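UTP--glucose-1-phosphate uridylyltransferase YngB (Bacillus subtilis, PDB 7O2N) catalyses the formation of UDP-glucose from glucose 1-phosphate and UTP, supplying glycolipid synthesis and wall teichoic acid glucosylation. Local coordinates at residues A[152-157]-A[242-247]; A[171-176]-A[197-202]. All coordinates share one frame; numbering follows the deposited sequence.

Contact 1: A[152-157]-A[242-247]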
# COMPACT_ATOMS: atom_id res chain seq x y z
N TYR A 152 31.15 -21.88 -11.70
CA TYR A 152 32.33 -21.44 -10.97
C TYR A 152 32.31 -21.84 -9.50
O TYR A 152 33.37 -21.96 -8.88
CB TYR A 152 32.57 -19.93 -11.10
CG TYR A 152 32.75 -19.47 -12.52
CD1 TYR A 152 31.65 -19.24 -13.34
CD2 TYR A 152 34.01 -19.28 -13.05
CE1 TYR A 152 31.80 -18.84 -14.65
CE2 TYR A 152 34.18 -18.86 -14.36
CZ TYR A 152 33.07 -18.64 -15.16
OH TYR A 152 33.21 -18.23 -16.44
N GLY A 153 31.11 -22.02 -8.92
CA GLY A 153 31.00 -22.52 -7.56
C GLY A 153 31.58 -21.58 -6.50
O GLY A 153 31.69 -21.98 -5.34
N THR A 154 31.94 -20.35 -6.86
CA THR A 154 32.32 -19.36 -5.87
C THR A 154 31.12 -18.49 -5.52
O THR A 154 30.05 -18.64 -6.12
CB THR A 154 33.37 -18.37 -6.40
OG1 THR A 154 33.20 -18.20 -7.81
CG2 THR A 154 34.79 -18.79 -6.09
N GLU A 155 31.33 -17.58 -4.57
CA GLU A 155 30.37 -16.56 -4.18
C GLU A 155 30.09 -15.68 -5.40
O GLU A 155 30.97 -14.95 -5.83
CB GLU A 155 30.90 -15.73 -3.01
CG GLU A 155 30.81 -16.40 -1.64
CD GLU A 155 31.77 -17.54 -1.31
OE1 GLU A 155 32.71 -17.81 -2.11
OE2 GLU A 155 31.59 -18.19 -0.24
N VAL A 156 28.88 -15.79 -5.96
CA VAL A 156 28.43 -15.00 -7.09
C VAL A 156 27.56 -13.83 -6.63
O VAL A 156 26.77 -13.95 -5.70
CB VAL A 156 27.78 -15.85 -8.21
CG1 VAL A 156 27.78 -17.35 -7.93
CG2 VAL A 156 26.41 -15.36 -8.67
N VAL A 157 27.74 -12.67 -7.27
CA VAL A 157 27.00 -11.44 -7.00
C VAL A 157 26.19 -11.08 -8.25
O VAL A 157 26.62 -11.34 -9.37
CB VAL A 157 27.96 -10.30 -6.59
CG1 VAL A 157 27.59 -9.00 -7.25
CG2 VAL A 157 28.09 -10.11 -5.10
N PRO A 242 39.43 -14.58 -5.92
CA PRO A 242 38.41 -13.69 -6.48
C PRO A 242 37.06 -14.31 -6.87
O PRO A 242 36.97 -15.42 -7.39
CB PRO A 242 39.22 -13.06 -7.63
CG PRO A 242 40.12 -14.16 -8.14
CD PRO A 242 40.34 -15.08 -6.96
N ILE A 243 36.02 -13.50 -6.62
CA ILE A 243 34.59 -13.76 -6.76
C ILE A 243 34.16 -13.55 -8.20
O ILE A 243 34.92 -13.07 -9.03
CB ILE A 243 33.88 -12.74 -5.86
CG1 ILE A 243 34.12 -13.00 -4.37
CG2 ILE A 243 32.40 -12.58 -6.19
CD1 ILE A 243 33.36 -12.06 -3.45
N HIS A 244 32.90 -13.90 -8.49
CA HIS A 244 32.30 -13.73 -9.80
C HIS A 244 31.03 -12.88 -9.69
O HIS A 244 30.50 -12.71 -8.59
CB HIS A 244 32.04 -15.09 -10.45
CG HIS A 244 33.30 -15.80 -10.84
ND1 HIS A 244 34.48 -15.66 -10.13
CD2 HIS A 244 33.56 -16.66 -11.84
CE1 HIS A 244 35.41 -16.41 -10.67
NE2 HIS A 244 34.87 -17.03 -11.73
N ALA A 245 30.57 -12.33 -10.83
CA ALA A 245 29.38 -11.51 -10.90
C ALA A 245 28.65 -11.77 -12.21
O ALA A 245 29.26 -11.87 -13.27
CB ALA A 245 29.74 -10.06 -10.76
N ARG A 246 27.32 -11.89 -12.13
CA ARG A 246 26.50 -11.98 -13.32
C ARG A 246 25.94 -10.60 -13.65
O ARG A 246 25.44 -9.90 -12.78
CB ARG A 246 25.35 -12.96 -13.07
CG ARG A 246 24.30 -12.97 -14.17
CD ARG A 246 24.81 -13.93 -15.22
NE ARG A 246 23.75 -14.47 -16.05
CZ ARG A 246 23.22 -13.83 -17.07
NH1 ARG A 246 23.64 -12.61 -17.35
NH2 ARG A 246 22.27 -14.39 -17.80
N LEU A 247 26.05 -10.19 -14.93
CA LEU A 247 25.26 -9.08 -15.42
C LEU A 247 23.85 -9.62 -15.64
O LEU A 247 23.67 -10.70 -16.21
CB LEU A 247 25.86 -8.54 -16.72
CG LEU A 247 25.35 -7.17 -17.17
CD1 LEU A 247 26.11 -6.00 -16.54
CD2 LEU A 247 25.38 -7.08 -18.69

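Contact 2: A[171-176]-A[197-202]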
# COMPACT_ATOMS: atom_id res chain seq x y z
N GLY A 171 26.87 -0.94 -3.79
CA GLY A 171 28.17 -1.60 -3.75
C GLY A 171 28.70 -1.84 -5.16
O GLY A 171 27.96 -2.28 -6.06
N ILE A 172 30.00 -1.54 -5.33
CA ILE A 172 30.63 -1.47 -6.64
C ILE A 172 31.73 -2.52 -6.74
O ILE A 172 32.63 -2.55 -5.90
CB ILE A 172 31.16 -0.05 -6.89
CG1 ILE A 172 30.07 1.01 -6.72
CG2 ILE A 172 31.85 0.04 -8.25
CD1 ILE A 172 28.84 0.82 -7.60
N ILE A 173 31.57 -3.37 -7.77
CA ILE A 173 32.48 -4.40 -8.27
C ILE A 173 33.83 -3.76 -8.59
O ILE A 173 33.94 -2.53 -8.69
CB ILE A 173 31.86 -4.91 -9.58
CG1 ILE A 173 31.88 -6.42 -9.75
CG2 ILE A 173 32.52 -4.21 -10.76
CD1 ILE A 173 31.26 -6.86 -11.06
N ASN A 174 34.85 -4.61 -8.81
CA ASN A 174 36.14 -4.16 -9.30
C ASN A 174 36.73 -5.25 -10.18
O ASN A 174 37.54 -6.04 -9.70
CB ASN A 174 37.06 -3.76 -8.15
CG ASN A 174 38.44 -3.32 -8.58
OD1 ASN A 174 38.84 -3.52 -9.73
ND2 ASN A 174 39.17 -2.73 -7.64
N THR A 175 36.34 -5.27 -11.46
CA THR A 175 36.71 -6.36 -12.35
C THR A 175 38.15 -6.25 -12.84
O THR A 175 38.79 -5.20 -12.77
CB THR A 175 35.87 -6.41 -13.63
OG1 THR A 175 34.62 -5.78 -13.38
CG2 THR A 175 35.64 -7.82 -14.12
N SER A 176 38.65 -7.39 -13.31
CA SER A 176 39.82 -7.46 -14.16
C SER A 176 39.35 -7.58 -15.61
O SER A 176 40.05 -7.16 -16.52
CB SER A 176 40.70 -8.61 -13.76
N ALA A 197 35.25 5.23 -6.68
CA ALA A 197 34.61 4.05 -7.24
C ALA A 197 35.44 3.52 -8.41
O ALA A 197 35.79 4.27 -9.32
CB ALA A 197 33.21 4.40 -7.68
N PRO A 198 35.76 2.21 -8.41
CA PRO A 198 36.56 1.59 -9.47
C PRO A 198 35.76 0.89 -10.57
O PRO A 198 36.27 0.00 -11.26
CB PRO A 198 37.29 0.51 -8.65
CG PRO A 198 36.22 0.02 -7.71
CD PRO A 198 35.42 1.25 -7.35
N SER A 199 34.50 1.28 -10.71
CA SER A 199 33.69 0.88 -11.84
C SER A 199 32.33 1.58 -11.77
O SER A 199 32.05 2.34 -10.84
CB SER A 199 33.59 -0.63 -11.94
OG SER A 199 32.26 -1.07 -12.17
N GLU A 200 31.48 1.32 -12.78
CA GLU A 200 30.11 1.81 -12.74
C GLU A 200 29.15 0.61 -12.67
O GLU A 200 28.00 0.72 -13.11
CB GLU A 200 29.90 2.82 -13.87
N ILE A 201 29.61 -0.51 -12.09
CA ILE A 201 28.84 -1.75 -11.93
C ILE A 201 28.47 -1.97 -10.46
O ILE A 201 29.33 -2.21 -9.62
CB ILE A 201 29.64 -2.95 -12.48
CG1 ILE A 201 29.97 -2.82 -13.97
CG2 ILE A 201 28.94 -4.26 -12.15
CD1 ILE A 201 28.96 -3.44 -14.90
N ALA A 202 27.15 -1.97 -10.19
CA ALA A 202 26.61 -2.03 -8.84
C ALA A 202 25.88 -3.36 -8.59
O ALA A 202 25.27 -3.94 -9.50
CB ALA A 202 25.70 -0.85 -8.61

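Contact 1: A[152-157]-A[242-247]
V156 and V157 pair with H244 and A245 as neighbouring parallel strands in the large mixed sheet of this GT-A nucleotidyltransferase, a contact that shows how a strand pair takes shape where the chain leaves a helix. The pairing is carried by the backbone: V157 N donates to H244 O at 3.1 Å, and V157 O receives R246 N at 2.9 Å. Between these bonds the A245 CA hydrogen also faces V157 O, with CA and O 3.2 Å apart. H244 CG lies anti to the carbonyl carbon (chi1 -69°), which carries the imidazole out beside T154, whose OG1 sits over one ring face, 3.7 Å from H244 ND1. The Y152 ring meets the same imidazole obliquely, but the model brings the two rings too close at 2.8 Å resolution, so the detail of their approach is doubtful. Y152 ends helix 141-152, after which G153 takes a positive phi and turns the chain toward the strand. That helix covers V156 through L145 and Y149. On the other face of the pair, L234 of helix 230-240 touches V157 and V185 of strand 182-190 touches A245, while V157 CG1 itself meets A245 CB at 4.3 Å.

Contact 2: A[171-176]-A[197-202]
I173 and I201 lie side by side with their side chains pointing the same way, so that they touch along their flanks: I173 CG2 rests 3.6 Å from I201 CB, and I173 CD1 reaches I201 CG2. I172 reaches the other segment with both branches. Its chi1 of -55° sets CG1 anti to the carbonyl carbon and turns CG2 to P198 CD and S199 O; together with chi2 (-57°) it brings I172 CD1 to A202 CB at 3.7 Å. The two segments share one beta bridge, I172 with A202, and G171 continues the pairing to V203; strand 171-175 thus lies between strands 182-190 and 201-204 in the curled mixed sheet of the GT-A domain. I173 N donates to I201 O at 3.1 Å. The loop before the bridge is shaped by an ST turn, in which S199 OG accepts from I201 N at 2.7 Å. S199 OG also lies 3.5 Å from I173 CG2. With an alanine here, I201 N would probably lose its turn acceptor and the loop leading into the strand would be less firmly held. Farther along, the N174 and P198 side chains cross at about a right angle, with N174 ND2 3.9 Å from P198 CB.

The two contacts illustrate how one sheet is held differently along its course. Both are partly buried, each mixing buried with more exposed residues, and neither is touched by the other subunit of the homodimer. Strands 156-161 and 201-204 are neighbours in the sheet, so both contacts draw on it. Contact 1 joins its strands through successive parallel bridges and borders two helices; its outer end is aromatic and polar. Contact 2 has a single bridge and relies more on isoleucine, proline and alanine side chains beside a loop. They meet where A245 CB packs against I173 CD1, 3.5 Å away, and where L247 CD1 approaches I201 CD1.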